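Local coordinates for protein biliverdin reductase (Synechocystis sp., PDB 5B3T) that probably reduces the tetrapyrrole biliverdin with NAD(P)H as part of heme degradation, binding the nucleotide in a Rossmann-fold domain, at residues R28-R33 with D56-R61; I189-D194 with E309-A314; L260-E265 with I278-R283. All coordinates share one frame; numbering follows the deposited sequence.

Contact 1: residues R28-R33 with D56-R61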
loop_
_atom_site.group_PDB
_atom_site.type_symbol
_atom_site.label_atom_id
_atom_site.label_comp_id
_atom_site.label_asym_id
_atom_site.label_seq_id
_atom_site.Cartn_x
_atom_site.Cartn_y
_atom_site.Cartn_z
ATOM N N ARG A 28 6.388 8.920 7.732
ATOM C CA ARG A 28 6.198 8.495 9.116
ATOM C C ARG A 28 7.287 9.068 10.014
ATOM O O ARG A 28 7.009 9.551 11.118
ATOM C CB ARG A 28 6.186 6.968 9.201
ATOM C CG ARG A 28 5.067 6.291 8.424
ATOM C CD ARG A 28 3.733 6.369 9.142
ATOM N NE ARG A 28 2.729 5.539 8.480
ATOM C CZ ARG A 28 1.465 5.435 8.877
ATOM N NH1 ARG A 28 1.041 6.108 9.937
ATOM N NH2 ARG A 28 0.623 4.653 8.212
ATOM N N ALA A 29 8.540 9.021 9.551
ATOM C CA ALA A 29 9.650 9.528 10.351
ATOM C C ALA A 29 9.492 11.016 10.637
ATOM O O ALA A 29 9.791 11.476 11.744
ATOM C CB ALA A 29 10.976 9.263 9.639
ATOM N N GLU A 30 9.022 11.780 9.649
ATOM C CA GLU A 30 8.853 13.217 9.844
ATOM C C GLU A 30 7.870 13.513 10.972
ATOM O O GLU A 30 8.121 14.390 11.807
ATOM C CB GLU A 30 8.399 13.873 8.539
ATOM C CG GLU A 30 9.471 13.907 7.456
ATOM C CD GLU A 30 8.937 14.345 6.104
ATOM O OE1 GLU A 30 7.704 14.314 5.903
ATOM O OE2 GLU A 30 9.754 14.721 5.238
ATOM N N VAL A 31 6.758 12.779 11.029
ATOM C CA VAL A 31 5.743 13.057 12.040
ATOM C C VAL A 31 6.142 12.484 13.396
ATOM O O VAL A 31 5.898 13.104 14.436
ATOM C CB VAL A 31 4.374 12.524 11.574
ATOM C CG1 VAL A 31 3.311 12.782 12.635
ATOM C CG2 VAL A 31 3.977 13.165 10.247
ATOM N N PHE A 32 6.753 11.296 13.412
ATOM C CA PHE A 32 7.187 10.704 14.675
ATOM C C PHE A 32 8.185 11.599 15.395
ATOM O O PHE A 32 8.133 11.737 16.624
ATOM C CB PHE A 32 7.791 9.320 14.433
ATOM C CG PHE A 32 6.774 8.230 14.306
ATOM C CD1 PHE A 32 5.735 8.135 15.210
ATOM C CD2 PHE A 32 6.859 7.298 13.284
ATOM C CE1 PHE A 32 4.795 7.133 15.105
ATOM C CE2 PHE A 32 5.919 6.294 13.173
ATOM C CZ PHE A 32 4.887 6.210 14.084
ATOM N N ARG A 33 9.050 12.212 14.619
ATOM C CA ARG A 33 10.027 13.132 15.143
ATOM C C ARG A 33 9.395 14.417 15.667
ATOM O O ARG A 33 9.693 14.858 16.724
ATOM C CB ARG A 33 11.093 13.484 14.097
ATOM C CG ARG A 33 12.222 14.340 14.624
ATOM C CD ARG A 33 13.282 14.711 13.605
ATOM N NE ARG A 33 12.733 15.116 12.315
ATOM C CZ ARG A 33 13.452 15.532 11.270
ATOM N NH1 ARG A 33 14.779 15.658 11.387
ATOM N NH2 ARG A 33 12.842 15.850 10.136
ATOM N N ASP A 56 21.123 10.485 7.390
ATOM C CA ASP A 56 21.518 11.890 7.384
ATOM C C ASP A 56 20.312 12.800 7.583
ATOM O O ASP A 56 20.355 13.739 8.388
ATOM C CB ASP A 56 22.235 12.226 6.076
ATOM C CG ASP A 56 23.030 13.514 6.160
ATOM O OD1 ASP A 56 24.000 13.560 6.945
ATOM O OD2 ASP A 56 22.688 14.476 5.441
ATOM N N THR A 57 19.224 12.540 6.852
ATOM C CA THR A 57 18.029 13.368 6.976
ATOM C C THR A 57 17.499 13.364 8.404
ATOM O O THR A 57 17.119 14.413 8.934
ATOM C CB THR A 57 16.945 12.881 6.013
ATOM O OG1 THR A 57 17.419 12.975 4.665
ATOM C CG2 THR A 57 15.672 13.710 6.168
ATOM N N PHE A 58 17.482 12.199 9.048
ATOM C CA PHE A 58 16.806 12.050 10.328
ATOM C C PHE A 58 17.749 11.798 11.496
ATOM O O PHE A 58 17.269 11.453 12.577
ATOM C CB PHE A 58 15.770 10.925 10.254
ATOM C CG PHE A 58 14.681 11.173 9.252
ATOM C CD1 PHE A 58 13.709 12.131 9.491
ATOM C CD2 PHE A 58 14.627 10.449 8.075
ATOM C CE1 PHE A 58 12.704 12.365 8.569
ATOM C CE2 PHE A 58 13.623 10.676 7.148
ATOM C CZ PHE A 58 12.660 11.637 7.395
ATOM N N GLY A 59 19.060 11.974 11.317
ATOM C CA GLY A 59 20.008 11.865 12.415
ATOM C C GLY A 59 19.733 10.713 13.359
ATOM O O GLY A 59 19.648 10.891 14.580
ATOM N N VAL A 60 19.538 9.530 12.787
ATOM C CA VAL A 60 19.276 8.307 13.531
ATOM C C VAL A 60 20.253 7.253 13.037
ATOM O O VAL A 60 20.558 7.194 11.840
ATOM C CB VAL A 60 17.814 7.838 13.359
ATOM C CG1 VAL A 60 17.621 6.454 13.929
ATOM C CG2 VAL A 60 16.870 8.803 14.042
ATOM N N ARG A 61 20.764 6.431 13.962
ATOM C CA ARG A 61 21.733 5.501 13.400
ATOM C C ARG A 61 21.042 4.236 12.897
ATOM O O ARG A 61 20.068 3.778 13.498
ATOM C CB ARG A 61 22.786 5.127 14.434
ATOM C CG ARG A 61 23.821 6.213 14.666
ATOM C CD ARG A 61 24.936 5.748 15.593
ATOM N NE ARG A 61 24.468 5.469 16.949
ATOM C CZ ARG A 61 24.132 4.262 17.400
ATOM N NH1 ARG A 61 24.214 3.202 16.606
ATOM N NH2 ARG A 61 23.717 4.115 18.651
#

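Contact 2: residues I189-D194 with E309-A314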
loop_
_atom_site.group_PDB
_atom_site.type_symbol
_atom_site.label_atom_id
_atom_site.label_comp_id
_atom_site.label_asym_id
_atom_site.label_seq_id
_atom_site.Cartn_x
_atom_site.Cartn_y
_atom_site.Cartn_z
ATOM N N ILE A 189 -8.464 -0.824 -5.806
ATOM C CA ILE A 189 -9.789 -1.038 -6.375
ATOM C C ILE A 189 -10.742 -1.700 -5.384
ATOM O O ILE A 189 -11.958 -1.695 -5.604
ATOM C CB ILE A 189 -9.676 -1.873 -7.666
ATOM C CG1 ILE A 189 -10.882 -1.629 -8.575
ATOM C CG2 ILE A 189 -9.558 -3.359 -7.342
ATOM C CD1 ILE A 189 -11.011 -0.196 -9.051
ATOM N N SER A 190 -10.228 -2.258 -4.289
ATOM C CA SER A 190 -11.029 -3.064 -3.378
ATOM C C SER A 190 -11.529 -2.296 -2.164
ATOM O O SER A 190 -12.239 -2.874 -1.335
ATOM C CB SER A 190 -10.223 -4.276 -2.901
ATOM O OG SER A 190 -9.251 -3.887 -1.947
ATOM N N ARG A 191 -11.182 -1.017 -2.030
ATOM C CA ARG A 191 -11.496 -0.253 -0.829
ATOM C C ARG A 191 -12.722 0.634 -1.006
ATOM O O ARG A 191 -12.857 1.657 -0.323
ATOM C CB ARG A 191 -10.278 0.561 -0.398
ATOM C CG ARG A 191 -9.132 -0.335 0.038
ATOM C CD ARG A 191 -7.823 0.411 0.197
ATOM N NE ARG A 191 -6.734 -0.512 0.511
ATOM C CZ ARG A 191 -6.346 -0.818 1.745
ATOM N NH1 ARG A 191 -6.956 -0.272 2.788
ATOM N NH2 ARG A 191 -5.347 -1.669 1.937
ATOM N N PHE A 192 -13.630 0.248 -1.903
ATOM C CA PHE A 192 -14.945 0.869 -2.024
ATOM C C PHE A 192 -16.066 -0.152 -1.823
ATOM O O PHE A 192 -17.180 0.049 -2.324
ATOM C CB PHE A 192 -15.086 1.561 -3.385
ATOM C CG PHE A 192 -13.935 2.476 -3.735
ATOM C CD1 PHE A 192 -13.862 3.763 -3.226
ATOM C CD2 PHE A 192 -12.925 2.036 -4.578
ATOM C CE1 PHE A 192 -12.802 4.595 -3.557
ATOM C CE2 PHE A 192 -11.865 2.862 -4.907
ATOM C CZ PHE A 192 -11.805 4.141 -4.397
ATOM N N THR A 193 -15.773 -1.229 -1.100
ATOM C CA THR A 193 -16.761 -2.269 -0.842
ATOM C C THR A 193 -18.047 -1.676 -0.276
ATOM O O THR A 193 -19.134 -2.212 -0.488
ATOM C CB THR A 193 -16.221 -3.329 0.137
ATOM O OG1 THR A 193 -14.993 -3.869 -0.368
ATOM C CG2 THR A 193 -17.230 -4.454 0.313
ATOM N N ASP A 194 -17.914 -0.567 0.444
ATOM C CA ASP A 194 -19.064 0.101 1.040
ATOM C C ASP A 194 -20.085 0.493 -0.022
ATOM O O ASP A 194 -21.285 0.550 0.246
ATOM C CB ASP A 194 -18.618 1.338 1.822
ATOM C CG ASP A 194 -19.783 2.219 2.233
ATOM O OD1 ASP A 194 -20.856 1.672 2.563
ATOM O OD2 ASP A 194 -19.624 3.457 2.227
ATOM N N GLU A 309 -9.860 -4.980 8.504
ATOM C CA GLU A 309 -10.696 -5.707 7.554
ATOM C C GLU A 309 -10.504 -5.220 6.124
ATOM O O GLU A 309 -10.583 -6.020 5.185
ATOM C CB GLU A 309 -12.167 -5.595 7.958
ATOM C CG GLU A 309 -13.096 -6.424 7.099
ATOM C CD GLU A 309 -12.580 -7.833 6.883
ATOM O OE1 GLU A 309 -12.233 -8.505 7.880
ATOM O OE2 GLU A 309 -12.509 -8.263 5.713
ATOM N N ALA A 310 -10.251 -3.924 5.933
ATOM C CA ALA A 310 -10.076 -3.404 4.580
ATOM C C ALA A 310 -8.823 -3.975 3.925
ATOM O O ALA A 310 -8.839 -4.320 2.737
ATOM C CB ALA A 310 -10.021 -1.878 4.605
ATOM N N SER A 311 -7.728 -4.079 4.681
ATOM C CA SER A 311 -6.509 -4.663 4.131
ATOM C C SER A 311 -6.631 -6.173 3.980
ATOM O O SER A 311 -6.017 -6.755 3.077
ATOM C CB SER A 311 -5.312 -4.314 5.012
ATOM O OG SER A 311 -5.082 -2.917 5.016
ATOM N N LEU A 312 -7.409 -6.824 4.851
ATOM C CA LEU A 312 -7.634 -8.257 4.705
ATOM C C LEU A 312 -8.416 -8.565 3.437
ATOM O O LEU A 312 -8.137 -9.559 2.756
ATOM C CB LEU A 312 -8.364 -8.815 5.926
ATOM C CG LEU A 312 -7.531 -9.096 7.176
ATOM C CD1 LEU A 312 -8.438 -9.514 8.323
ATOM C CD2 LEU A 312 -6.487 -10.167 6.893
ATOM N N TYR A 313 -9.401 -7.728 3.097
ATOM C CA TYR A 313 -10.169 -7.987 1.885
ATOM C C TYR A 313 -9.334 -7.725 0.639
ATOM O O TYR A 313 -9.418 -8.479 -0.337
ATOM C CB TYR A 313 -11.444 -7.148 1.845
ATOM C CG TYR A 313 -12.284 -7.515 0.646
ATOM C CD1 TYR A 313 -12.749 -8.813 0.488
ATOM C CD2 TYR A 313 -12.582 -6.585 -0.342
ATOM C CE1 TYR A 313 -13.501 -9.174 -0.605
ATOM C CE2 TYR A 313 -13.338 -6.939 -1.448
ATOM C CZ TYR A 313 -13.794 -8.238 -1.570
ATOM O OH TYR A 313 -14.544 -8.608 -2.660
ATOM N N ALA A 314 -8.537 -6.653 0.649
ATOM C CA ALA A 314 -7.615 -6.410 -0.456
ATOM C C ALA A 314 -6.685 -7.599 -0.652
ATOM O O ALA A 314 -6.361 -7.969 -1.787
ATOM C CB ALA A 314 -6.815 -5.133 -0.199
HETATM O O HOH W 1 -10.718 -3.404 1.082
#

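Contact 3: residues L260-E265 with I278-R283. With PO4 (phosphate ion), chain C.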
loop_
_atom_site.group_PDB
_atom_site.type_symbol
_atom_site.label_atom_id
_atom_site.label_comp_id
_atom_site.label_asym_id
_atom_site.label_seq_id
_atom_site.Cartn_x
_atom_site.Cartn_y
_atom_site.Cartn_z
ATOM N N LEU A 260 -15.865 10.284 -13.089
ATOM C CA LEU A 260 -14.672 10.783 -12.419
ATOM C C LEU A 260 -13.444 10.333 -13.200
ATOM O O LEU A 260 -13.280 9.139 -13.467
ATOM C CB LEU A 260 -14.596 10.277 -10.977
ATOM C CG LEU A 260 -15.714 10.694 -10.019
ATOM C CD1 LEU A 260 -15.611 9.928 -8.707
ATOM C CD2 LEU A 260 -15.658 12.192 -9.769
ATOM N N ILE A 261 -12.591 11.284 -13.570
ATOM C CA ILE A 261 -11.356 10.997 -14.291
ATOM C C ILE A 261 -10.195 11.525 -13.473
ATOM O O ILE A 261 -10.130 12.728 -13.188
ATOM C CB ILE A 261 -11.329 11.635 -15.684
ATOM C CG1 ILE A 261 -12.632 11.394 -16.423
ATOM C CG2 ILE A 261 -10.162 11.091 -16.494
ATOM C CD1 ILE A 261 -12.649 12.112 -17.713
ATOM N N PHE A 262 -9.267 10.642 -13.125
ATOM C CA PHE A 262 -8.022 11.042 -12.488
ATOM C C PHE A 262 -6.864 10.654 -13.394
ATOM O O PHE A 262 -6.684 9.473 -13.710
ATOM C CB PHE A 262 -7.884 10.418 -11.098
ATOM C CG PHE A 262 -8.869 10.959 -10.102
ATOM C CD1 PHE A 262 -10.139 10.418 -10.003
ATOM C CD2 PHE A 262 -8.534 12.028 -9.284
ATOM C CE1 PHE A 262 -11.054 10.922 -9.097
ATOM C CE2 PHE A 262 -9.444 12.537 -8.375
ATOM C CZ PHE A 262 -10.706 11.983 -8.280
ATOM N N VAL A 263 -6.106 11.654 -13.835
ATOM C CA VAL A 263 -4.876 11.463 -14.591
ATOM C C VAL A 263 -3.737 11.852 -13.663
ATOM O O VAL A 263 -3.540 13.039 -13.372
ATOM C CB VAL A 263 -4.854 12.293 -15.881
ATOM C CG1 VAL A 263 -3.548 12.071 -16.634
ATOM C CG2 VAL A 263 -6.056 11.956 -16.756
ATOM N N GLY A 264 -2.990 10.861 -13.192
ATOM C CA GLY A 264 -2.049 11.125 -12.118
ATOM C C GLY A 264 -2.817 11.589 -10.897
ATOM O O GLY A 264 -3.843 11.009 -10.524
ATOM N N GLU A 265 -2.336 12.662 -10.272
ATOM C CA GLU A 265 -3.027 13.281 -9.150
ATOM C C GLU A 265 -3.973 14.398 -9.585
ATOM O O GLU A 265 -4.320 15.258 -8.768
ATOM C CB GLU A 265 -2.013 13.817 -8.135
ATOM C CG GLU A 265 -1.229 12.737 -7.399
ATOM C CD GLU A 265 -0.117 12.134 -8.241
ATOM O OE1 GLU A 265 0.189 12.694 -9.314
ATOM O OE2 GLU A 265 0.451 11.100 -7.829
ATOM N N ILE A 278 -11.294 18.808 -9.347
ATOM C CA ILE A 278 -11.391 18.117 -8.068
ATOM C C ILE A 278 -10.120 18.390 -7.278
ATOM O O ILE A 278 -9.011 18.139 -7.766
ATOM C CB ILE A 278 -11.612 16.605 -8.249
ATOM C CG1 ILE A 278 -12.980 16.341 -8.882
ATOM C CG2 ILE A 278 -11.495 15.886 -6.916
ATOM C CD1 ILE A 278 -13.260 14.877 -9.138
ATOM N N THR A 279 -10.282 18.909 -6.064
ATOM C CA THR A 279 -9.144 19.163 -5.190
ATOM C C THR A 279 -8.627 17.846 -4.621
ATOM O O THR A 279 -9.368 17.111 -3.960
ATOM C CB THR A 279 -9.546 20.113 -4.064
ATOM O OG1 THR A 279 -10.048 21.335 -4.622
ATOM C CG2 THR A 279 -8.349 20.421 -3.175
ATOM N N VAL A 280 -7.359 17.544 -4.882
ATOM C CA VAL A 280 -6.717 16.330 -4.388
ATOM C C VAL A 280 -5.730 16.731 -3.302
ATOM O O VAL A 280 -4.785 17.489 -3.560
ATOM C CB VAL A 280 -6.018 15.557 -5.514
ATOM C CG1 VAL A 280 -5.334 14.320 -4.953
ATOM C CG2 VAL A 280 -7.024 15.177 -6.594
ATOM N N GLY A 281 -5.948 16.223 -2.088
ATOM C CA GLY A 281 -5.084 16.541 -0.973
ATOM C C GLY A 281 -3.772 15.780 -1.005
ATOM O O GLY A 281 -3.581 14.834 -1.769
ATOM N N SER A 282 -2.857 16.210 -0.140
ATOM C CA SER A 282 -1.516 15.649 -0.099
ATOM C C SER A 282 -1.498 14.319 0.647
ATOM O O SER A 282 -2.264 14.096 1.591
ATOM C CB SER A 282 -0.550 16.623 0.576
ATOM O OG SER A 282 -0.829 16.732 1.961
ATOM N N ARG A 283 -0.609 13.427 0.205
ATOM C CA ARG A 283 -0.357 12.204 0.958
ATOM C C ARG A 283 0.320 12.509 2.287
ATOM O O ARG A 283 0.128 11.775 3.264
ATOM C CB ARG A 283 0.502 11.246 0.135
ATOM C CG ARG A 283 -0.187 10.688 -1.100
ATOM C CD ARG A 283 0.819 9.980 -1.985
ATOM N NE ARG A 283 1.873 10.891 -2.416
ATOM C CZ ARG A 283 2.985 10.511 -3.034
ATOM N NH1 ARG A 283 3.196 9.228 -3.292
ATOM N NH2 ARG A 283 3.890 11.414 -3.389
HETATM P P PO4 C . 2.490 14.520 -1.604
HETATM O O1 PO4 C . 2.522 15.695 -2.546
HETATM O O2 PO4 C . 2.342 14.997 -0.180
HETATM O O3 PO4 C . 1.318 13.637 -1.953
HETATM O O4 PO4 C . 3.778 13.743 -1.738
#

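Contact 1: residues R28-R33 with D56-R61
The ring of Phe58 is sandwiched between the methyls of Ala29 and Thr57. From the opposing helix, Ala29 CB stands over one face in a CH-pi contact, 3.7 Å from the centroid of the Phe58 ring and 12° off its normal. Over the other face lies Thr57 CG2, 3.7 Å above the plane of the Phe58 ring and contributed by the preceding residue. Glu30 comes in at the rim instead, its CG near the ring plane and 3.8 Å from Phe58 CE1. Its carboxylate has a partner of its own, a salt bridge from OE1 to Arg27. These contacts join helices 23-34 and 48-58, which follow the first two strands of the Rossmann sheet, 14-19 and 38-44; the first of these helices also carries the end of a probable GxGxxA nucleotide-binding motif. Leu40 of the second strand meets both Ala29 and Phe58, and Phe54 packs against the Phe58 ring within its own helix. Arg33 reaches over from one turn beyond Ala29 and Glu30. Its chain runs out straight as far as CD and then bends at chi3 (43°), a turn that brings the guanidinium against the Phe58 ring. Phe58 CD1 sits over the centre of one guanidinium face, 3.8 Å from Arg33 CZ. Because the two planes are inclined by 63°, the groups are not stacked. Arg33 NH1 approaches Thr57 O at 3.6 Å, obliquely to the guanidinium plane.

Contact 2: residues I189-D194 with E309-A314
The carbonyl oxygen of Ala310 is gripped by two donors, one of them a water that links it to Ser190. The water donates to Ala310 O at 2.7 Å and to Ser190 O at 2.9 Å, while Ala314 N makes the helical bond to Ala310 O at 3.1 Å. Arg191 spans the same gap by a second route. Extended from CG to NE, its chain carries the guanidinium to the helix, where NH2 gives a weak hydrogen bond to Ser311 OG (3.3 Å, 159°), with the hydroxyl near the guanidinium plane. One face of the group looks onto the backbone of Ala310; NE is held by Ser187 OG, and Tyr105, an NADP(+)-binding residue, makes a cation-pi contact with it. The helix involved, 309-325, is the last of the C-terminal alpha/beta domain, and Leu312 on it touches helix 111-124 of the Rossmann domain. Ser190 OG, bonded to Ser187 O, lies against the methyl of Ala314, 3.2 Å from its CB. The Tyr313 ring meets Ser190 O at its edge, while Thr193 OG1 comes obliquely to within 3.6 Å of Tyr313 CD2. The ring's outer end is fixed by a hydrogen bond between Tyr313 OH and Val199 N.

Contact 3: residues L260-E265 with I278-R283
Apolar packing joins Leu260 and Phe262 to Ile278 and Val280. The strands 258-263 and 274-278 are separated by 266-271 in an antiparallel meander, so the side chains meet across the intervening strand. Ile278 CD1 is the common point: it touches Leu260 CD2 at 3.7 Å and Phe262 CZ at 4.0 Å, both pairs crossing at about a right angle. Val280 comes to the Phe262 ring at its edge, its CG2 in the ring plane and 4.0 Å from CE2. Val280 CG2 also lies 3.5 Å from Glu265 O. Helix 137-146 packs against both Phe262 and Ile278.

The polar contacts belong to the 278-283 side: Arg283 begins helix 283-300, with Ser282 OG capping Gly285 N, and binds a phosphate. Phosphate O3 accepts from Arg283 N at 2.9 Å and from Arg283 NE at 2.8 Å, the latter nearly straight (173°); Arg283 NH2 reaches phosphate O4 at 2.9 Å, and Arg284 N and Tyr23 OH add bonds. A bend at chi3 (-60°) lets backbone and side chain share one oxygen. Although this phosphate probably came from the crystallisation liquor, such a cluster of donors at a helix start, beside the NADP(+)-binding Tyr23, is consistent with a local preference for anions.

Overall arrangement
Contact 1 belongs to the nucleotide-binding domain, whereas contacts 2 and 3 lie in the C-terminal domain, contact 3 nested within the chain loop that contact 2 closes. None touches another, their centres being about 31 Å (1 and 2), 28 Å (1 and 3) and 20 Å (2 and 3) apart. Each lies near the NADP(+) site, empty of nucleotide here: the side chain of Ala314 in contact 2 is about 4 Å from that of Tyr105, that of Glu30 in contact 1 about 7 Å from that of Tyr23, and the phosphate of contact 3 is bonded to Tyr23. Helix 283-300, starting at this phosphate, packs on Arg28, Val31 and Phe32, tying the domains together.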